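Local structure of glycosyl hydrolase family 26 (Bacteroides ovatus, 4ZXO) at residues V300-N303 against A304-S308; H31-D34 against T35-I39. The protein probably hydrolyses the beta-mannan backbone of galactomannan as a family 26 beta-mannanase, in a gut bacterium that breaks down this polysaccharide. One frame throughout, in Å; residues are numbered along the deposited sequence.

Contact 1 of 2, residues V300-N303 against A304-S308; sequences VWRN and AREKS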
ATOM      1  N   VAL A 300      -3.068   7.557  -2.996  1.00  6.95           N
ATOM      2  CA  VAL A 300      -3.687   7.548  -4.332  1.00  7.98           C
ATOM      3  C   VAL A 300      -2.719   6.906  -5.332  1.00  8.69           C
ATOM      4  O   VAL A 300      -1.466   6.900  -5.157  1.00  8.70           O
ATOM      5  CB  VAL A 300      -4.084   8.962  -4.828  1.00 10.03           C
ATOM      6  CG1 VAL A 300      -5.069   9.616  -3.842  1.00 10.89           C
ATOM      7  CG2 VAL A 300      -2.868   9.827  -5.122  1.00 10.44           C
ATOM      8  N   TRP A 301      -3.297   6.374  -6.414  1.00  9.79           N
ATOM      9  CA  TRP A 301      -2.542   5.505  -7.321  1.00  9.63           C
ATOM     10  C   TRP A 301      -1.643   6.311  -8.278  1.00 10.74           C
ATOM     11  O   TRP A 301      -1.575   7.540  -8.201  1.00 10.79           O
ATOM     12  CB  TRP A 301      -3.513   4.582  -8.086  1.00  9.60           C
ATOM     13  CG  TRP A 301      -2.816   3.338  -8.643  1.00 11.30           C
ATOM     14  CD1 TRP A 301      -2.709   2.949  -9.984  1.00 13.31           C
ATOM     15  CD2 TRP A 301      -2.094   2.340  -7.896  1.00 12.63           C
ATOM     16  NE1 TRP A 301      -1.972   1.783 -10.081  1.00 14.34           N
ATOM     17  CE2 TRP A 301      -1.577   1.398  -8.825  1.00 13.67           C
ATOM     18  CE3 TRP A 301      -1.868   2.142  -6.526  1.00 13.49           C
ATOM     19  CZ2 TRP A 301      -0.874   0.254  -8.410  1.00 14.84           C
ATOM     20  CZ3 TRP A 301      -1.139   1.026  -6.114  1.00 14.84           C
ATOM     21  CH2 TRP A 301      -0.644   0.105  -7.065  1.00 14.93           C
ATOM     22  N   ARG A 302      -0.882   5.594  -9.101  1.00 10.11           N
ATOM     23  CA  ARG A 302       0.248   6.166  -9.851  1.00 10.17           C
ATOM     24  C   ARG A 302      -0.135   7.128 -10.951  1.00 10.88           C
ATOM     25  O   ARG A 302      -1.275   7.163 -11.397  1.00 11.95           O
ATOM     26  CB  ARG A 302       1.116   5.032 -10.449  1.00 10.13           C
ATOM     27  CG  ARG A 302       0.432   4.263 -11.564  1.00 11.54           C
ATOM     28  CD  ARG A 302       1.050   2.878 -11.766  1.00 13.28           C
ATOM     29  NE  ARG A 302       0.501   2.304 -13.013  1.00 14.02           N
ATOM     30  CZ  ARG A 302       1.035   2.468 -14.236  1.00 14.57           C
ATOM     31  NH1 ARG A 302       2.196   3.155 -14.423  1.00 13.87           N
ATOM     32  NH2 ARG A 302       0.376   1.968 -15.291  1.00 17.41           N
ATOM     33  N   ASN A 303       0.825   7.960 -11.332  1.00 10.93           N
ATOM     34  CA  ASN A 303       0.637   8.859 -12.486  1.00 10.65           C
ATOM     35  C   ASN A 303       1.366   8.267 -13.667  1.00 11.99           C
ATOM     36  O   ASN A 303       2.579   8.433 -13.797  1.00 13.24           O
ATOM     37  CB  ASN A 303       1.151  10.269 -12.149  1.00 11.13           C
ATOM     38  CG  ASN A 303       0.178  11.048 -11.273  1.00 11.31           C
ATOM     39  OD1 ASN A 303      -0.720  10.454 -10.656  1.00 12.65           O
ATOM     40  ND2 ASN A 303       0.356  12.369 -11.208  1.00 11.76           N
ATOM     41  N   ALA A 304       0.653   7.492 -14.488  1.00 13.14           N
ATOM     42  CA  ALA A 304       1.304   6.618 -15.477  1.00 14.17           C
ATOM     43  C   ALA A 304       1.920   7.369 -16.644  1.00 16.18           C
ATOM     44  O   ALA A 304       1.211   7.859 -17.535  1.00 16.69           O
ATOM     45  CB  ALA A 304       0.292   5.574 -16.003  1.00 13.92           C
ATOM     46  N   ARG A 305       3.229   7.395 -16.685  1.00 15.58           N
ATOM     47  CA  ARG A 305       3.940   8.141 -17.705  1.00 18.29           C
ATOM     48  C   ARG A 305       3.641   7.578 -19.060  1.00 19.16           C
ATOM     49  O   ARG A 305       3.653   8.298 -20.011  1.00 20.14           O
ATOM     50  CB  ARG A 305       5.425   8.200 -17.416  1.00 20.91           C
ATOM     51  CG  ARG A 305       6.284   7.028 -17.839  1.00 25.78           C
ATOM     52  CD  ARG A 305       6.100   5.814 -16.973  1.00 28.30           C
ATOM     53  NE  ARG A 305       7.245   4.931 -16.901  1.00 26.99           N
ATOM     54  CZ  ARG A 305       7.148   3.679 -16.514  1.00 27.57           C
ATOM     55  NH1 ARG A 305       5.969   3.200 -16.212  1.00 27.75           N
ATOM     56  NH2 ARG A 305       8.183   2.931 -16.393  1.00 26.68           N
ATOM     57  N   GLU A 306       3.336   6.299 -19.091  1.00 19.05           N
ATOM     58  CA  GLU A 306       3.153   5.575 -20.346  1.00 19.75           C
ATOM     59  C   GLU A 306       1.694   5.574 -20.810  1.00 21.83           C
ATOM     60  O   GLU A 306       1.386   5.069 -21.908  1.00 22.88           O
ATOM     61  CB  GLU A 306       3.679   4.130 -20.215  1.00 19.02           C
ATOM     62  CG  GLU A 306       2.695   3.126 -19.599  1.00 19.18           C
ATOM     63  CD  GLU A 306       2.643   3.114 -18.104  1.00 19.16           C
ATOM     64  OE1 GLU A 306       3.240   3.980 -17.434  1.00 19.52           O
ATOM     65  OE2 GLU A 306       1.958   2.205 -17.576  1.00 19.50           O
ATOM     66  N   LYS A 307       0.788   6.128 -20.009  1.00 22.36           N
ATOM     67  CA  LYS A 307      -0.634   6.204 -20.380  1.00 23.92           C
ATOM     68  C   LYS A 307      -1.189   7.461 -19.701  1.00 24.31           C
ATOM     69  O   LYS A 307      -1.713   7.389 -18.591  1.00 24.83           O
ATOM     70  CB  LYS A 307      -1.377   4.937 -19.946  1.00 26.46           C
ATOM     71  CG  LYS A 307      -2.855   4.819 -20.366  1.00 29.63           C
ATOM     72  CD  LYS A 307      -3.413   3.478 -19.822  1.00 31.59           C
ATOM     73  CE  LYS A 307      -4.884   3.231 -20.137  1.00 33.82           C
ATOM     74  NZ  LYS A 307      -5.393   1.959 -19.482  1.00 34.82           N
ATOM     75  N   SER A 308      -1.083   8.602 -20.390  1.00 24.67           N
ATOM     76  CA  SER A 308      -1.170   9.889 -19.723  1.00 25.33           C
ATOM     77  C   SER A 308      -2.584  10.273 -19.218  1.00 23.72           C
ATOM     78  O   SER A 308      -2.749  11.308 -18.554  1.00 24.38           O
ATOM     79  CB  SER A 308      -0.615  10.966 -20.657  1.00 28.02           C
ATOM     80  OG  SER A 308      -1.439  11.112 -21.777  1.00 30.13           O
TER

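Contact 2 of 2, residues H31-D34 against T35-I39; sequences HHDD and TAYGI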
ATOM      1  N   HIS A  31       1.310   8.540  -2.434  1.00  9.53           N
ATOM      2  CA  HIS A  31       1.185   8.393  -3.862  1.00  9.47           C
ATOM      3  C   HIS A  31       2.078   7.239  -4.339  1.00  9.85           C
ATOM      4  O   HIS A  31       3.275   7.177  -3.998  1.00 10.24           O
ATOM      5  CB  HIS A  31       1.600   9.709  -4.528  1.00 10.01           C
ATOM      6  CG  HIS A  31       1.431   9.721  -6.033  1.00 10.26           C
ATOM      7  ND1 HIS A  31       2.333  10.350  -6.871  1.00 10.85           N
ATOM      8  CD2 HIS A  31       0.462   9.208  -6.833  1.00 10.43           C
ATOM      9  CE1 HIS A  31       1.932  10.222  -8.130  1.00 10.89           C
ATOM     10  NE2 HIS A  31       0.807   9.507  -8.136  1.00 10.88           N
ATOM     11  N   HIS A  32       1.524   6.368  -5.156  1.00  9.56           N
ATOM     12  CA  HIS A  32       2.269   5.273  -5.762  1.00  8.06           C
ATOM     13  C   HIS A  32       3.224   5.773  -6.856  1.00  8.78           C
ATOM     14  O   HIS A  32       2.894   6.643  -7.674  1.00 10.52           O
ATOM     15  CB  HIS A  32       1.287   4.226  -6.356  1.00  8.24           C
ATOM     16  CG  HIS A  32       1.941   2.923  -6.709  1.00  8.28           C
ATOM     17  ND1 HIS A  32       2.225   1.936  -5.764  1.00  8.08           N
ATOM     18  CD2 HIS A  32       2.390   2.450  -7.903  1.00  9.11           C
ATOM     19  CE1 HIS A  32       2.816   0.912  -6.372  1.00  8.49           C
ATOM     20  NE2 HIS A  32       2.905   1.193  -7.677  1.00  9.44           N
ATOM     21  N   ASP A  33       4.427   5.217  -6.816  1.00  9.53           N
ATOM     22  CA  ASP A  33       5.513   5.471  -7.791  1.00  9.83           C
ATOM     23  C   ASP A  33       5.861   6.971  -7.857  1.00 11.01           C
ATOM     24  O   ASP A  33       6.316   7.464  -8.885  1.00 10.64           O
ATOM     25  CB  ASP A  33       5.127   4.894  -9.170  1.00  9.22           C
ATOM     26  CG  ASP A  33       5.405   3.406  -9.257  1.00 10.00           C
ATOM     27  OD1 ASP A  33       6.181   2.911  -8.403  1.00 11.61           O
ATOM     28  OD2 ASP A  33       4.845   2.744 -10.163  1.00 10.67           O
ATOM     29  N   ASP A  34       5.671   7.672  -6.727  1.00 10.34           N
ATOM     30  CA  ASP A  34       5.694   9.124  -6.757  1.00 10.48           C
ATOM     31  C   ASP A  34       7.011   9.725  -7.260  1.00 10.56           C
ATOM     32  O   ASP A  34       7.003  10.699  -8.045  1.00 11.07           O
ATOM     33  CB  ASP A  34       5.436   9.658  -5.338  1.00 10.93           C
ATOM     34  CG  ASP A  34       5.305  11.181  -5.337  1.00 11.29           C
ATOM     35  OD1 ASP A  34       4.329  11.698  -5.940  1.00 11.94           O
ATOM     36  OD2 ASP A  34       6.194  11.859  -4.781  1.00 11.65           O
ATOM     37  N   THR A  35       8.128   9.140  -6.836  1.00 10.50           N
ATOM     38  CA  THR A  35       9.428   9.644  -7.239  1.00 11.20           C
ATOM     39  C   THR A  35      10.074   8.833  -8.345  1.00 13.18           C
ATOM     40  O   THR A  35      11.226   9.112  -8.733  1.00 15.78           O
ATOM     41  CB  THR A  35      10.370   9.688  -6.032  1.00 12.36           C
ATOM     42  OG1 THR A  35      10.217   8.451  -5.294  1.00 13.54           O
ATOM     43  CG2 THR A  35      10.001  10.859  -5.127  1.00 13.41           C
ATOM     44  N   ALA A  36       9.339   7.865  -8.887  1.00 12.86           N
ATOM     45  CA  ALA A  36       9.851   7.094 -10.023  1.00 12.91           C
ATOM     46  C   ALA A  36       9.506   7.742 -11.376  1.00 13.74           C
ATOM     47  O   ALA A  36      10.329   7.727 -12.301  1.00 15.20           O
ATOM     48  CB  ALA A  36       9.313   5.671  -9.967  1.00 11.72           C
ATOM     49  N   TYR A  37       8.282   8.263 -11.502  1.00 13.20           N
ATOM     50  CA  TYR A  37       7.850   8.885 -12.777  1.00 12.22           C
ATOM     51  C   TYR A  37       6.529   9.622 -12.535  1.00 12.50           C
ATOM     52  O   TYR A  37       5.948   9.540 -11.454  1.00 12.47           O
ATOM     53  CB  TYR A  37       7.707   7.813 -13.895  1.00 11.86           C
ATOM     54  CG  TYR A  37       6.752   6.702 -13.499  1.00 11.47           C
ATOM     55  CD1 TYR A  37       5.372   6.925 -13.471  1.00 10.68           C
ATOM     56  CD2 TYR A  37       7.234   5.444 -13.129  1.00 11.83           C
ATOM     57  CE1 TYR A  37       4.478   5.928 -13.111  1.00 11.30           C
ATOM     58  CE2 TYR A  37       6.359   4.425 -12.767  1.00 11.45           C
ATOM     59  CZ  TYR A  37       4.984   4.679 -12.722  1.00 12.36           C
ATOM     60  OH  TYR A  37       4.103   3.704 -12.284  1.00 13.27           O
ATOM     61  N   GLY A  38       6.044  10.333 -13.548  1.00 13.45           N
ATOM     62  CA  GLY A  38       4.765  11.012 -13.466  1.00 13.32           C
ATOM     63  C   GLY A  38       4.373  11.434 -14.857  1.00 15.20           C
ATOM     64  O   GLY A  38       4.950  10.952 -15.858  1.00 15.26           O
ATOM     65  N   ILE A  39       3.383  12.319 -14.962  1.00 15.48           N
ATOM     66  CA  ILE A  39       2.915  12.692 -16.297  1.00 16.60           C
ATOM     67  C   ILE A  39       4.019  13.489 -17.024  1.00 17.92           C
ATOM     68  O   ILE A  39       4.458  14.532 -16.558  1.00 18.38           O
ATOM     69  CB  ILE A  39       1.594  13.463 -16.203  1.00 17.74           C
ATOM     70  CG1 ILE A  39       0.535  12.572 -15.538  1.00 19.08           C
ATOM     71  CG2 ILE A  39       1.149  13.908 -17.578  1.00 18.52           C
ATOM     72  CD1 ILE A  39       0.426  11.156 -16.163  1.00 19.23           C
TER
HETATM   73  O   HOH W   1       3.384   8.118 -10.114  1.00 11.37           O
HETATM   74  O   HOH W   2       4.887  11.474  -9.562  1.00 12.69           O

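Contact 1 of 2, residues V300-N303 against A304-S308
The Arg302 guanidinium has the CB of Ala304 over one face, 3.2 Å above the plane and shifted toward the rim, while at its edge lie Trp301 NE1, in the plane, and the Glu306 carboxylate, nearly coplanar with it, the two planes 23° apart. Along the carboxylate edge the grip is end-on and twofold. Arg302 NH2 donates to Glu306 OE2 at 2.8 Å on the syn side, and Arg302 NH1 reaches Glu306 OE1 at 3.3 Å through the syn lone pair in an almost straight bond. Arginine suits the place because its two terminal nitrogens match the spacing of two carboxylate oxygens; from CG to NE its chain runs extended, which carries the head out to the turn. Glu306 instead bends at chi2 (-83°), folding its carboxylate back toward Arg302. A second arginine shares the acceptor: Arg305 NH1 donates to Glu306 OE1 at 3.1 Å, coming from above the carboxylate plane. Arg302 NH1 and Arg305 NH1 stand 4.2 Å apart, and the carboxylate they share probably offsets their like charges. Glu42 takes Arg305 NE and the Asp77 carbonyl its NH2, so this guanidinium is held from several directions. Ala304 is small enough to lie against the guanidinium while it begins a type I beta turn, closed by Lys307 N to Ala304 O at 3.0 Å. Asn303 points its amide elsewhere, to Asp49 and to the backbone of Tyr312 and Ala313. Arg302, Arg305 and Glu306 thus form a salt-bridge network at a type I beta turn, in the loop that follows strand 295-300 of the TIM barrel.

Contact 2 of 2, residues H31-D34 against T35-I39
Asp33 and Tyr37 make the tight part of this contact: Tyr37 OH donates to Asp33 OD2 in a hydrogen bond modelled at 2.4 Å, a shortness to be read with caution, the carboxylate and ring planes being 62° apart. Tyr37 CZ also packs on Asp33 CB at 3.6 Å. The tyrosine CG sits between backbone N and carbonyl carbon (chi1 56°), which swings the ring back over the turn. Asp33 holds the third position of a type II turn with a positive phi, a conformation that aspartate tolerates better than most residues. Its carbonyl takes Ala36 N at 3.0 Å, and Tyr37 N more weakly. Across the same turn His31 ND1 donates to Asp34 OD1 at 2.6 Å, almost in the ring plane and to the anti lone pair; Asp34 OD2 is taken up by Ser48.

On the other side water takes the place of direct contact between the two segments, held among buried residues. One water donates to Asp34 O at 2.7 Å and to Tyr37 O at 2.9 Å, joining the carbonyl of Asp34, which closes the turn, to that of Tyr37 on strand 37-38, and a second lies between His32 O and Tyr37 O. Ala36, with only a methyl, sits close against the Asp33 carbonyl.

A phenylalanine in place of Tyr37 would probably leave Asp33 OD2 without its donor and Arg302 NH1 without the hydroxyl it bonds. That hydroxyl gives to Asp33 and receives from Arg302, whose nearby positive charge would probably polarise the O-H.

How the contacts relate
Contact 2 comes first along the chain and contact 1 near its end, yet their centres lie only 7 Å apart, because strands 27-32 and 295-300 are parallel neighbours that close the barrel. At the strand ends Val300 O and His32 N are 3.0 Å apart in a backbone hydrogen bond, and just beyond, Trp301 stacks its ring on His32. Tyr37 of contact 2 then reaches into contact 1, where Arg305 makes a cation-pi contact with its ring. The loops after strands 27-32 and 295-300 are thus tied together at the C-terminal end of the barrel, where TIM-barrel glycosidases carry their active sites.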